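Local structure of 2-dehydropantoate 2-reductase (Porphyromonas gingivalis, 2QYT) at residues A12-G17 / K92-E97; T83-L88 / E174-E179; L114-G119 / E159-G164; R125-T128 / V134-K137. The protein probably catalyses the NADPH-dependent reduction of 2-dehydropantoate (ketopantoate) to (R)-pantoate, a step of pantothenate biosynthesis. All blocks are in the same frame, centred on the assembly; numbering follows the deposited sequence.

Interaction 1: residues A12-G17 / K92-E97. With SO4 (sulfate ion), chain E; EDO (1,2-ethanediol), chain G; SO4 (sulfate ion), chain C.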
loop_
_atom_site.group_PDB
_atom_site.type_symbol
_atom_site.label_atom_id
_atom_site.label_comp_id
_atom_site.label_asym_id
_atom_site.label_seq_id
_atom_site.Cartn_x
_atom_site.Cartn_y
_atom_site.Cartn_z
ATOM N N ALA A 12 -1.932 -8.047 12.900
ATOM C CA ALA A 12 -3.192 -8.251 12.205
ATOM C C ALA A 12 -3.140 -7.712 10.773
ATOM O O ALA A 12 -2.499 -6.684 10.503
ATOM C CB ALA A 12 -4.279 -7.605 12.953
ATOM N N VAL A 13 -3.829 -8.401 9.866
ATOM C CA VAL A 13 -3.959 -7.937 8.506
ATOM C C VAL A 13 -5.415 -7.618 8.265
ATOM O O VAL A 13 -6.238 -8.511 8.295
ATOM C CB VAL A 13 -3.397 -8.952 7.457
ATOM C CG1 VAL A 13 -3.343 -8.308 6.076
ATOM C CG2 VAL A 13 -2.002 -9.333 7.831
ATOM N N PHE A 14 -5.699 -6.342 7.983
ATOM C CA PHE A 14 -7.047 -5.864 7.749
ATOM C C PHE A 14 -7.256 -5.692 6.240
ATOM O O PHE A 14 -6.765 -4.742 5.642
ATOM C CB PHE A 14 -7.246 -4.520 8.490
ATOM C CG PHE A 14 -8.674 -4.002 8.452
ATOM C CD1 PHE A 14 -9.668 -4.616 9.202
ATOM C CD2 PHE A 14 -9.008 -2.896 7.682
ATOM C CE1 PHE A 14 -10.959 -4.154 9.203
ATOM C CE2 PHE A 14 -10.317 -2.428 7.645
ATOM C CZ PHE A 14 -11.299 -3.061 8.421
ATOM N N GLY A 15 -7.994 -6.624 5.642
ATOM C CA GLY A 15 -8.268 -6.656 4.204
ATOM C C GLY A 15 -7.348 -7.726 3.669
ATOM O O GLY A 15 -6.138 -7.610 3.817
ATOM N N LEU A 16 -7.893 -8.807 3.137
ATOM C CA LEU A 16 -7.059 -9.887 2.583
ATOM C C LEU A 16 -7.145 -9.998 1.052
ATOM O O LEU A 16 -7.391 -11.077 0.535
ATOM C CB LEU A 16 -7.395 -11.276 3.174
ATOM C CG LEU A 16 -6.785 -11.925 4.403
ATOM C CD1 LEU A 16 -7.144 -13.414 4.400
ATOM C CD2 LEU A 16 -5.288 -11.728 4.695
ATOM N N GLY A 17 -6.920 -8.911 0.332
ATOM C CA GLY A 17 -6.880 -9.001 -1.123
ATOM C C GLY A 17 -5.438 -9.348 -1.487
ATOM O O GLY A 17 -4.700 -9.954 -0.662
ATOM N N LYS A 92 -9.257 -1.478 0.407
ATOM C CA LYS A 92 -9.648 -0.273 -0.340
ATOM C C LYS A 92 -11.124 0.056 -0.144
ATOM O O LYS A 92 -11.644 1.004 -0.757
ATOM C CB LYS A 92 -9.297 -0.372 -1.830
ATOM C CG LYS A 92 -9.907 -1.550 -2.616
ATOM C CD LYS A 92 -9.850 -1.325 -4.168
ATOM C CE LYS A 92 -8.458 -1.643 -4.800
ATOM N NZ LYS A 92 -8.276 -3.035 -5.430
ATOM N N ASP A 93 -11.779 -0.723 0.720
ATOM C CA ASP A 93 -13.249 -0.775 0.771
ATOM C C ASP A 93 -13.889 0.331 1.623
ATOM O O ASP A 93 -14.979 0.796 1.296
ATOM C CB ASP A 93 -13.780 -2.187 1.157
ATOM C CG ASP A 93 -13.542 -3.245 0.041
ATOM O OD1 ASP A 93 -13.399 -4.459 0.355
ATOM O OD2 ASP A 93 -13.494 -2.861 -1.151
ATOM N N TYR A 94 -13.232 0.782 2.690
ATOM C CA TYR A 94 -13.874 1.825 3.530
ATOM C C TYR A 94 -13.327 3.253 3.311
ATOM O O TYR A 94 -12.124 3.431 3.063
ATOM C CB TYR A 94 -13.772 1.449 5.023
ATOM C CG TYR A 94 -14.129 0.007 5.343
ATOM C CD1 TYR A 94 -15.448 -0.460 5.201
ATOM C CD2 TYR A 94 -13.154 -0.892 5.793
ATOM C CE1 TYR A 94 -15.797 -1.791 5.512
ATOM C CE2 TYR A 94 -13.480 -2.229 6.089
ATOM C CZ TYR A 94 -14.804 -2.669 5.957
ATOM O OH TYR A 94 -15.134 -3.976 6.254
ATOM N N ASP A 95 -14.190 4.264 3.434
ATOM C CA ASP A 95 -13.736 5.626 3.738
ATOM C C ASP A 95 -12.854 5.584 5.001
ATOM O O ASP A 95 -12.873 4.577 5.727
ATOM C CB ASP A 95 -14.924 6.590 3.848
ATOM C CG ASP A 95 -15.731 6.442 5.147
ATOM O OD1 ASP A 95 -15.169 6.443 6.247
ATOM O OD2 ASP A 95 -16.964 6.397 5.067
HETATM N N MSE A 96 -12.053 6.615 5.242
HETATM C CA MSE A 96 -11.066 6.540 6.304
HETATM C C MSE A 96 -11.697 6.565 7.712
HETATM O O MSE A 96 -11.175 5.959 8.644
HETATM C CB MSE A 96 -10.032 7.654 6.179
HETATM C CG MSE A 96 -8.603 7.142 6.428
HETATM SE SE MSE A 96 -7.949 5.815 5.026
HETATM C CE MSE A 96 -8.167 6.920 3.428
ATOM N N GLU A 97 -12.815 7.268 7.833
ATOM C CA GLU A 97 -13.580 7.383 9.070
ATOM C C GLU A 97 -14.015 6.004 9.502
ATOM O O GLU A 97 -13.768 5.601 10.632
ATOM C CB GLU A 97 -14.792 8.269 8.837
ATOM C CG GLU A 97 -14.621 9.769 9.205
ATOM C CD GLU A 97 -13.723 10.598 8.281
ATOM O OE1 GLU A 97 -13.376 10.159 7.146
ATOM O OE2 GLU A 97 -13.381 11.732 8.721
HETATM S S SO4 E . -9.653 -5.846 0.035
HETATM O O1 SO4 E . -10.243 -7.109 -0.384
HETATM O O2 SO4 E . -9.108 -5.126 -1.127
HETATM O O3 SO4 E . -10.698 -5.095 0.732
HETATM O O4 SO4 E . -8.554 -6.077 0.964
HETATM C C1 EDO G . -4.919 -5.547 -0.533
HETATM O O1 EDO G . -5.391 -6.471 0.450
HETATM C C2 EDO G . -5.590 -5.766 -1.891
HETATM O O2 EDO G . -4.619 -5.489 -2.891
HETATM S S SO4 C . -11.578 -9.449 2.260
HETATM O O1 SO4 C . -10.263 -9.914 2.654
HETATM O O2 SO4 C . -11.503 -9.207 0.817
HETATM O O3 SO4 C . -12.608 -10.452 2.518
HETATM O O4 SO4 C . -11.835 -8.189 2.988
#

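Interaction 2: residues T83-L88 / E174-E179. With EDO (1,2-ethanediol), chain H.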
loop_
_atom_site.group_PDB
_atom_site.type_symbol
_atom_site.label_atom_id
_atom_site.label_comp_id
_atom_site.label_asym_id
_atom_site.label_seq_id
_atom_site.Cartn_x
_atom_site.Cartn_y
_atom_site.Cartn_z
ATOM N N THR A 83 -6.295 -6.417 20.943
ATOM C CA THR A 83 -5.216 -5.497 20.592
ATOM C C THR A 83 -3.999 -6.264 20.048
ATOM O O THR A 83 -3.759 -7.419 20.441
ATOM C CB THR A 83 -4.798 -4.672 21.810
ATOM O OG1 THR A 83 -4.286 -5.593 22.754
ATOM C CG2 THR A 83 -6.015 -3.911 22.439
ATOM N N VAL A 84 -3.243 -5.635 19.151
ATOM C CA VAL A 84 -2.075 -6.271 18.523
ATOM C C VAL A 84 -0.892 -5.289 18.499
ATOM O O VAL A 84 -1.024 -4.102 18.866
ATOM C CB VAL A 84 -2.371 -6.748 17.044
ATOM C CG1 VAL A 84 -3.508 -7.799 17.000
ATOM C CG2 VAL A 84 -2.768 -5.586 16.189
ATOM N N ASP A 85 0.266 -5.761 18.053
ATOM C CA ASP A 85 1.416 -4.862 17.924
ATOM C C ASP A 85 1.454 -4.051 16.598
ATOM O O ASP A 85 1.887 -2.904 16.603
ATOM C CB ASP A 85 2.707 -5.650 18.205
ATOM C CG ASP A 85 2.675 -6.265 19.589
ATOM O OD1 ASP A 85 2.622 -5.498 20.539
ATOM O OD2 ASP A 85 2.625 -7.492 19.746
ATOM N N TYR A 86 1.003 -4.680 15.515
ATOM C CA TYR A 86 1.049 -4.117 14.150
ATOM C C TYR A 86 -0.244 -4.449 13.465
ATOM O O TYR A 86 -0.703 -5.568 13.534
ATOM C CB TYR A 86 2.232 -4.668 13.344
ATOM C CG TYR A 86 3.567 -4.499 14.068
ATOM C CD1 TYR A 86 4.180 -5.583 14.748
ATOM C CD2 TYR A 86 4.215 -3.253 14.091
ATOM C CE1 TYR A 86 5.429 -5.408 15.416
ATOM C CE2 TYR A 86 5.469 -3.074 14.786
ATOM C CZ TYR A 86 6.053 -4.146 15.415
ATOM O OH TYR A 86 7.267 -3.934 16.031
ATOM N N ILE A 87 -0.862 -3.424 12.903
ATOM C CA ILE A 87 -1.929 -3.603 11.969
ATOM C C ILE A 87 -1.431 -3.190 10.583
ATOM O O ILE A 87 -1.011 -2.040 10.357
ATOM C CB ILE A 87 -3.165 -2.762 12.327
ATOM C CG1 ILE A 87 -3.704 -3.175 13.701
ATOM C CG2 ILE A 87 -4.250 -2.872 11.197
ATOM C CD1 ILE A 87 -4.709 -2.154 14.316
ATOM N N LEU A 88 -1.509 -4.143 9.655
ATOM C CA LEU A 88 -1.286 -3.884 8.219
ATOM C C LEU A 88 -2.662 -3.600 7.615
ATOM O O LEU A 88 -3.554 -4.474 7.628
ATOM C CB LEU A 88 -0.675 -5.155 7.594
ATOM C CG LEU A 88 0.833 -5.275 7.451
ATOM C CD1 LEU A 88 1.642 -4.745 8.583
ATOM C CD2 LEU A 88 1.264 -6.719 7.002
ATOM N N GLU A 174 10.057 -0.126 15.074
ATOM C CA GLU A 174 10.398 -0.151 13.624
ATOM C C GLU A 174 11.437 -1.195 13.245
ATOM O O GLU A 174 11.246 -1.955 12.297
ATOM C CB GLU A 174 10.958 1.192 13.186
ATOM C CG GLU A 174 10.022 2.071 12.510
ATOM C CD GLU A 174 10.703 3.314 12.050
ATOM O OE1 GLU A 174 10.716 3.528 10.827
ATOM O OE2 GLU A 174 11.212 4.085 12.885
ATOM N N VAL A 175 12.561 -1.175 13.963
ATOM C CA VAL A 175 13.605 -2.193 13.826
ATOM C C VAL A 175 12.984 -3.562 14.084
ATOM O O VAL A 175 13.203 -4.504 13.335
ATOM C CB VAL A 175 14.787 -1.923 14.792
ATOM C CG1 VAL A 175 15.815 -3.061 14.737
ATOM C CG2 VAL A 175 15.460 -0.605 14.451
ATOM N N ARG A 176 12.169 -3.661 15.128
ATOM C CA ARG A 176 11.480 -4.911 15.382
ATOM C C ARG A 176 10.656 -5.340 14.171
ATOM O O ARG A 176 10.740 -6.504 13.742
ATOM C CB ARG A 176 10.595 -4.848 16.629
ATOM C CG ARG A 176 10.065 -6.225 17.043
ATOM C CD ARG A 176 9.292 -6.186 18.362
ATOM N NE ARG A 176 8.008 -5.470 18.301
ATOM C CZ ARG A 176 7.155 -5.403 19.327
ATOM N NH1 ARG A 176 7.440 -6.028 20.472
ATOM N NH2 ARG A 176 6.010 -4.724 19.227
ATOM N N LEU A 177 9.860 -4.436 13.613
ATOM C CA LEU A 177 9.056 -4.857 12.451
ATOM C C LEU A 177 9.939 -5.234 11.239
ATOM O O LEU A 177 9.663 -6.201 10.541
ATOM C CB LEU A 177 7.961 -3.848 12.085
ATOM C CG LEU A 177 6.948 -4.321 11.021
ATOM C CD1 LEU A 177 6.117 -5.520 11.499
ATOM C CD2 LEU A 177 6.064 -3.147 10.639
ATOM N N ALA A 178 11.020 -4.503 11.036
ATOM C CA ALA A 178 11.861 -4.735 9.856
ATOM C C ALA A 178 12.504 -6.126 9.919
ATOM O O ALA A 178 12.404 -6.874 8.983
ATOM C CB ALA A 178 12.910 -3.649 9.743
ATOM N N GLU A 179 13.138 -6.463 11.041
ATOM C CA GLU A 179 13.677 -7.809 11.298
ATOM C C GLU A 179 12.653 -8.904 11.165
ATOM O O GLU A 179 12.915 -9.987 10.641
ATOM C CB GLU A 179 14.230 -7.865 12.730
ATOM C CG GLU A 179 15.477 -7.042 12.957
ATOM C CD GLU A 179 16.220 -7.471 14.223
ATOM O OE1 GLU A 179 17.449 -7.648 14.168
ATOM O OE2 GLU A 179 15.572 -7.657 15.282
HETATM C C1 EDO H . -2.631 -1.990 25.614
HETATM O O1 EDO H . -3.877 -1.340 25.255
HETATM C C2 EDO H . -2.419 -3.394 25.047
HETATM O O2 EDO H . -3.504 -4.239 25.434
HETATM O O HOH W 1 4.298 -2.270 17.979
#

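Interaction 3: residues L114-G119 / E159-G164. With EDO (1,2-ethanediol), chain J.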
loop_
_atom_site.group_PDB
_atom_site.type_symbol
_atom_site.label_atom_id
_atom_site.label_comp_id
_atom_site.label_asym_id
_atom_site.label_seq_id
_atom_site.Cartn_x
_atom_site.Cartn_y
_atom_site.Cartn_z
ATOM N N LEU A 114 0.173 0.339 9.681
ATOM C CA LEU A 114 0.803 0.508 8.376
ATOM C C LEU A 114 -0.233 0.443 7.243
ATOM O O LEU A 114 -0.641 -0.641 6.854
ATOM C CB LEU A 114 1.798 -0.634 8.129
ATOM C CG LEU A 114 3.294 -0.330 8.135
ATOM C CD1 LEU A 114 4.155 -1.526 7.727
ATOM C CD2 LEU A 114 3.487 0.838 7.185
ATOM N N PRO A 115 -0.617 1.600 6.682
ATOM C CA PRO A 115 -1.437 1.534 5.491
ATOM C C PRO A 115 -0.546 1.195 4.292
ATOM O O PRO A 115 0.481 1.864 4.053
ATOM C CB PRO A 115 -2.011 2.974 5.360
ATOM C CG PRO A 115 -1.485 3.754 6.547
ATOM C CD PRO A 115 -0.297 2.999 7.047
ATOM N N LEU A 116 -0.898 0.155 3.555
ATOM C CA LEU A 116 -0.103 -0.221 2.394
ATOM C C LEU A 116 -0.760 0.167 1.051
ATOM O O LEU A 116 -0.254 -0.168 -0.026
ATOM C CB LEU A 116 0.295 -1.707 2.471
ATOM C CG LEU A 116 1.026 -2.112 3.780
ATOM C CD1 LEU A 116 1.138 -3.619 3.899
ATOM C CD2 LEU A 116 2.422 -1.390 3.930
ATOM N N LEU A 117 -1.842 0.925 1.134
ATOM C CA LEU A 117 -2.690 1.345 0.008
ATOM C C LEU A 117 -2.024 2.448 -0.825
ATOM O O LEU A 117 -1.194 3.208 -0.321
ATOM C CB LEU A 117 -4.035 1.926 0.535
ATOM C CG LEU A 117 -4.837 1.292 1.699
ATOM C CD1 LEU A 117 -3.973 1.280 2.942
ATOM C CD2 LEU A 117 -6.177 2.024 1.989
ATOM N N ASN A 118 -2.433 2.552 -2.092
ATOM C CA ASN A 118 -1.974 3.629 -2.957
ATOM C C ASN A 118 -2.637 4.925 -2.560
ATOM O O ASN A 118 -3.708 4.926 -1.956
ATOM C CB ASN A 118 -2.244 3.281 -4.406
ATOM C CG ASN A 118 -1.212 2.311 -4.969
ATOM O OD1 ASN A 118 0.011 2.482 -4.771
ATOM N ND2 ASN A 118 -1.684 1.304 -5.689
ATOM N N GLY A 119 -1.987 6.039 -2.846
ATOM C CA GLY A 119 -2.532 7.349 -2.482
ATOM C C GLY A 119 -1.391 8.191 -1.978
ATOM O O GLY A 119 -0.369 7.640 -1.543
ATOM N N GLU A 159 8.516 -8.759 -5.169
ATOM C CA GLU A 159 7.808 -7.778 -4.347
ATOM C C GLU A 159 8.772 -6.912 -3.522
ATOM O O GLU A 159 9.897 -7.325 -3.220
ATOM C CB GLU A 159 6.685 -8.399 -3.516
ATOM C CG GLU A 159 7.070 -9.352 -2.359
ATOM C CD GLU A 159 7.864 -8.710 -1.207
ATOM O OE1 GLU A 159 8.702 -9.436 -0.647
ATOM O OE2 GLU A 159 7.685 -7.517 -0.858
ATOM N N LEU A 160 8.324 -5.700 -3.191
ATOM C CA LEU A 160 9.064 -4.735 -2.377
ATOM C C LEU A 160 8.065 -4.163 -1.392
ATOM O O LEU A 160 6.957 -3.902 -1.784
ATOM C CB LEU A 160 9.649 -3.629 -3.264
ATOM C CG LEU A 160 10.724 -4.113 -4.242
ATOM C CD1 LEU A 160 11.054 -3.045 -5.314
ATOM C CD2 LEU A 160 11.988 -4.553 -3.451
ATOM N N PHE A 161 8.477 -4.007 -0.118
ATOM C CA PHE A 161 7.657 -3.552 0.978
ATOM C C PHE A 161 8.565 -2.511 1.623
ATOM O O PHE A 161 9.660 -2.834 2.130
ATOM C CB PHE A 161 7.383 -4.743 1.916
ATOM C CG PHE A 161 6.451 -4.468 3.093
ATOM C CD1 PHE A 161 5.212 -5.137 3.195
ATOM C CD2 PHE A 161 6.839 -3.642 4.145
ATOM C CE1 PHE A 161 4.373 -4.939 4.304
ATOM C CE2 PHE A 161 5.988 -3.425 5.248
ATOM C CZ PHE A 161 4.762 -4.082 5.328
ATOM N N TYR A 162 8.126 -1.251 1.565
ATOM C CA TYR A 162 8.798 -0.145 2.262
ATOM C C TYR A 162 7.944 0.404 3.373
ATOM O O TYR A 162 6.740 0.502 3.229
ATOM C CB TYR A 162 9.087 0.999 1.295
ATOM C CG TYR A 162 10.002 0.628 0.188
ATOM C CD1 TYR A 162 11.383 0.689 0.359
ATOM C CD2 TYR A 162 9.494 0.233 -1.050
ATOM C CE1 TYR A 162 12.253 0.352 -0.699
ATOM C CE2 TYR A 162 10.359 -0.092 -2.110
ATOM C CZ TYR A 162 11.726 -0.032 -1.916
ATOM O OH TYR A 162 12.568 -0.359 -2.930
ATOM N N PHE A 163 8.545 0.788 4.482
ATOM C CA PHE A 163 7.728 1.366 5.564
ATOM C C PHE A 163 8.593 2.217 6.447
ATOM O O PHE A 163 9.818 2.161 6.335
ATOM C CB PHE A 163 7.045 0.254 6.378
ATOM C CG PHE A 163 7.932 -0.337 7.428
ATOM C CD1 PHE A 163 7.856 0.125 8.761
ATOM C CD2 PHE A 163 8.869 -1.316 7.085
ATOM C CE1 PHE A 163 8.693 -0.410 9.759
ATOM C CE2 PHE A 163 9.719 -1.850 8.053
ATOM C CZ PHE A 163 9.615 -1.392 9.416
ATOM N N GLY A 164 7.969 3.007 7.312
ATOM C CA GLY A 164 8.709 3.819 8.264
ATOM C C GLY A 164 7.876 4.840 8.967
ATOM O O GLY A 164 6.783 5.163 8.515
HETATM C C1 EDO J . 10.144 -12.324 -3.623
HETATM O O1 EDO J . 8.879 -12.925 -3.401
HETATM C C2 EDO J . 10.391 -11.210 -2.634
HETATM O O2 EDO J . 10.428 -10.024 -3.435
#

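Interaction 4: residues R125-T128 / V134-K137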
loop_
_atom_site.group_PDB
_atom_site.type_symbol
_atom_site.label_atom_id
_atom_site.label_comp_id
_atom_site.label_asym_id
_atom_site.label_seq_id
_atom_site.Cartn_x
_atom_site.Cartn_y
_atom_site.Cartn_z
ATOM N N ARG A 125 -4.159 11.129 6.496
ATOM C CA ARG A 125 -5.589 10.967 6.643
ATOM C C ARG A 125 -5.894 10.155 7.914
ATOM O O ARG A 125 -6.607 10.629 8.811
ATOM C CB ARG A 125 -6.177 10.337 5.372
ATOM C CG ARG A 125 -6.115 11.299 4.131
ATOM C CD ARG A 125 -6.681 10.661 2.836
ATOM N NE ARG A 125 -8.063 10.163 2.987
ATOM C CZ ARG A 125 -9.116 10.918 3.338
ATOM N NH1 ARG A 125 -8.956 12.211 3.623
ATOM N NH2 ARG A 125 -10.333 10.375 3.440
HETATM N N MSE A 126 -5.282 8.983 8.009
HETATM C CA MSE A 126 -5.454 8.096 9.143
HETATM C C MSE A 126 -4.948 8.679 10.468
HETATM O O MSE A 126 -5.423 8.294 11.534
HETATM C CB MSE A 126 -4.784 6.760 8.858
HETATM C CG MSE A 126 -5.466 6.005 7.775
HETATM SE SE MSE A 126 -5.069 4.112 7.809
HETATM C CE MSE A 126 -5.624 3.798 9.593
ATOM N N ARG A 127 -3.985 9.593 10.396
ATOM C CA ARG A 127 -3.532 10.312 11.583
ATOM C C ARG A 127 -4.488 11.393 12.093
ATOM O O ARG A 127 -4.160 12.101 13.061
ATOM C CB ARG A 127 -2.171 10.958 11.349
ATOM C CG ARG A 127 -1.061 9.988 11.405
ATOM C CD ARG A 127 0.288 10.661 11.107
ATOM N NE ARG A 127 1.278 9.654 10.764
ATOM C CZ ARG A 127 2.526 9.906 10.390
ATOM N NH1 ARG A 127 2.970 11.153 10.317
ATOM N NH2 ARG A 127 3.334 8.902 10.101
ATOM N N THR A 128 -5.638 11.559 11.434
ATOM C CA THR A 128 -6.589 12.586 11.844
ATOM C C THR A 128 -7.068 12.241 13.258
ATOM O O THR A 128 -7.033 13.081 14.140
ATOM C CB THR A 128 -7.758 12.713 10.838
ATOM O OG1 THR A 128 -7.245 13.254 9.632
ATOM C CG2 THR A 128 -8.806 13.634 11.319
ATOM N N VAL A 134 1.257 6.449 16.250
ATOM C CA VAL A 134 0.562 5.167 15.977
ATOM C C VAL A 134 0.582 4.806 14.467
ATOM O O VAL A 134 0.658 3.655 14.092
ATOM C CB VAL A 134 -0.920 5.184 16.521
ATOM C CG1 VAL A 134 -1.718 3.986 16.029
ATOM C CG2 VAL A 134 -0.959 5.232 18.057
ATOM N N VAL A 135 0.530 5.801 13.605
ATOM C CA VAL A 135 0.362 5.520 12.180
ATOM C C VAL A 135 1.707 5.718 11.481
ATOM O O VAL A 135 2.259 6.791 11.527
ATOM C CB VAL A 135 -0.781 6.395 11.550
ATOM C CG1 VAL A 135 -0.876 6.188 10.022
ATOM C CG2 VAL A 135 -2.133 6.142 12.265
ATOM N N TRP A 136 2.246 4.655 10.886
ATOM C CA TRP A 136 3.431 4.762 10.053
ATOM C C TRP A 136 3.022 4.860 8.574
ATOM O O TRP A 136 1.862 4.789 8.266
ATOM C CB TRP A 136 4.332 3.553 10.277
ATOM C CG TRP A 136 4.983 3.469 11.666
ATOM C CD1 TRP A 136 5.105 4.477 12.616
ATOM C CD2 TRP A 136 5.660 2.336 12.200
ATOM N NE1 TRP A 136 5.811 4.014 13.691
ATOM C CE2 TRP A 136 6.142 2.699 13.474
ATOM C CE3 TRP A 136 5.882 1.027 11.729
ATOM C CZ2 TRP A 136 6.839 1.796 14.300
ATOM C CZ3 TRP A 136 6.571 0.132 12.550
ATOM C CH2 TRP A 136 7.034 0.523 13.821
ATOM N N LYS A 137 3.980 5.073 7.682
ATOM C CA LYS A 137 3.731 5.181 6.251
ATOM C C LYS A 137 4.312 3.947 5.599
ATOM O O LYS A 137 5.329 3.427 6.051
ATOM C CB LYS A 137 4.444 6.403 5.687
ATOM C CG LYS A 137 4.012 7.660 6.373
ATOM C CD LYS A 137 4.426 8.899 5.645
ATOM C CE LYS A 137 4.048 10.078 6.525
ATOM N NZ LYS A 137 4.566 11.365 6.002
#

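Interaction 1: residues A12-G17 / K92-E97
Phe14 and Tyr94 bring their rings together rim to rim at the mouth of a Rossmann-type glycine-rich loop. Gly15, Gly17 and Gly20, between strand 9-14 and helix 18-33, fit the GxGxxG pattern, consistent with an NADP-binding Rossmann domain. The nearest pair is Phe14 CZ to Tyr94 CE2 at 3.3 Å. The centroids lie 5.7 Å apart with the planes at 32°, and neither ring lies over the face of the other, so this is a rim contact and not a stack. The two side chains cross at about a right angle. A chi1 of -173° swings the Phe14 ring to the side of the carbonyl carbon and carries it from the strand end to Tyr94, whereas the other segment touches it through the CD2-CE2 side of the tyrosine. Phe14 also meets the ring of Phe89 and packs on Ile103, which probably restrains the more buried partner.

Beside this apolar pair lies an anion site occupied by sulfate, probably from the crystallisation liquor, like the ethanediol nearby. Gly15, which has no side chain, lets an oxygen of sulfate chain E approach, with Gly15 CA and O4 3.3 Å apart. The second sulfate, chain C, takes a bond from the next amide, Leu16 N to O1 at 2.7 Å. Such amides of the glycine-rich loop leading into helix 18-33 probably receive the cofactor's phosphates in the working enzyme. Gly17 N makes a weak bond to O4 of sulfate chain E at 3.3 Å, and a sounder one to ethanediol O1 at 2.9 Å.

Interaction 2: residues T83-L88 / E174-E179
Tyr86 takes Leu177 over one face of its ring and Arg176 at its hydroxyl end. The tight part is apolar: Leu177 CD1 sits over the centre of that face, 3.7 Å from the ring centroid and only 10° off its normal, which qualifies as a CH-pi contact. Leu177 CB adds a second touch near the hydroxyl end, 3.8 Å from Tyr86 CE2. The leucine and tyrosine side chains run past each other in opposite directions, so the aliphatic chain lies along the ring. The Leu177 branch leaves the helix on the side away from its amide nitrogen (chi1 -171°), and this brings it to the ring face.

At the far end of the ring, Arg176 NE donates to Tyr86 OH over 2.8 Å, nearly straight at 171°. The hydroxyl lies in the guanidinium plane, at its edge. Because Tyr86 OH is also hydrogen-bonded to Asp173 O, its rotation should be well defined.

The geometry slackens toward solvent. Asp85 OD1 and Arg176 NH2 are 3.7 Å apart, a long salt bridge, and Asp85 OD2 is instead taken by the backbone N of Lys10. A water links the two segments, 2.8 Å from Asp85 O, to which it can donate, and accepting only weakly from Arg176 NH2. The same water stands above the opposite face of the Tyr86 ring, displaced toward its rim.

Helix 172-183 thus lies against the parallel sheet: Tyr86 stands on strand 86-89 between strands 9-14 and 111-115, while Leu177 continues onto Leu114, Trp136 and Phe163.

Interaction 3: residues L114-G119 / E159-G164
Glu159 O, at the head of the strand whose Phe161 and Phe163 meet Leu114 and Leu116, is gripped by two donors: O2 of an ethanediol, probably from the crystallisation liquor, at 2.8 Å, and Arg187 NE. The same ethanediol O2 accepts from Glu159 N at 2.9 Å, so one hydroxyl serves both backbone groups of the residue.

Further along the strand the contact is entirely hydrocarbon. Leu114 CD1 comes to the edge of the Phe161 ring, near its plane, 3.6 Å from CZ, the two side chains approaching from opposite directions. Leu116 reaches the neighbouring corner of that ring at about a right angle, its CD1 3.5 Å from Phe161 CE1. With CG trans to the amide nitrogen (chi1 -176°), Phe161 brings its ring up to both leucines. Phe163 takes part through its base, with CB 3.7 Å from Leu114 CD1, while its ring packs on Leu177 and Leu181 of helix 172-183.

Strand 111-115, an edge strand of the parallel sheet within this chain, is thereby joined to strand 158-164 of the mixed sheet. All four touching residues are buried and meet through carbon alone, so shape and exclusion of water, not directional bonds, probably hold the two sheets together here.

Interaction 4: residues R125-T128 / V134-K137
Arg127 lays its extended side chain across Val135 and uses its guanidinium on the valine's own carbonyl. Val135 O receives a forked pair of bonds: NH2 at 2.8 Å with an angle of 137°, and NE more weakly at 3.1 Å. The NH2 donor is tilted 27° from the carbonyl plane, so the bond is bent and comes from outside that plane. Further back on the chain, Arg127 CG packs 3.6 Å from Val135 CB. Arg127 CG is anti to its carbonyl carbon (chi1 -77°), and from there the straight chain carries the charged end past the valine. The Lys137 side chain crosses that of Arg127 at about a right angle, with CE 3.8 Å from Arg127 NH2. Met126 completes the inner shell with its CB 4.1 Å from Val135 CG1.

In the second shell, Asp195 and Glu124 form salt bridges with Lys137 NZ; they probably position the lysine and offset the nearby like charge of the arginine. Next to Arg127 in the chain, Arg125 O accepts from both Thr128 N and Thr128 OG1, the latter at 2.8 Å. Val134 and Trp136 bond to Ile113 by backbone atoms.

Altogether this is a helix-to-strand connection, taking the chain from helix 122-126 beside the Rossmann-type parallel sheet into strand 137-148 of the mixed sheet.

How the interactions relate
Interaction 3 is the deepest, its centre about 4 Å from that of the chain, and is purely apolar; interactions 1 and 2, about 11 and 16 Å out, are partly buried and mix ring contacts with polar or ligand-bound groups. Interaction 4 is buried but built on an arginine. Strands of the parallel sheet link the first three: Ala12 N is 2.8 Å from Tyr86 O, and Ile87 O is 2.7 Å from Leu114 N, both probable hydrogen bonds. Trp136 packs on Leu177 and Tyr86, tying interaction 4 to interaction 2, while Met96 touches Met126 between interactions 1 and 4. Among these four, the sulfates are found at interaction 1.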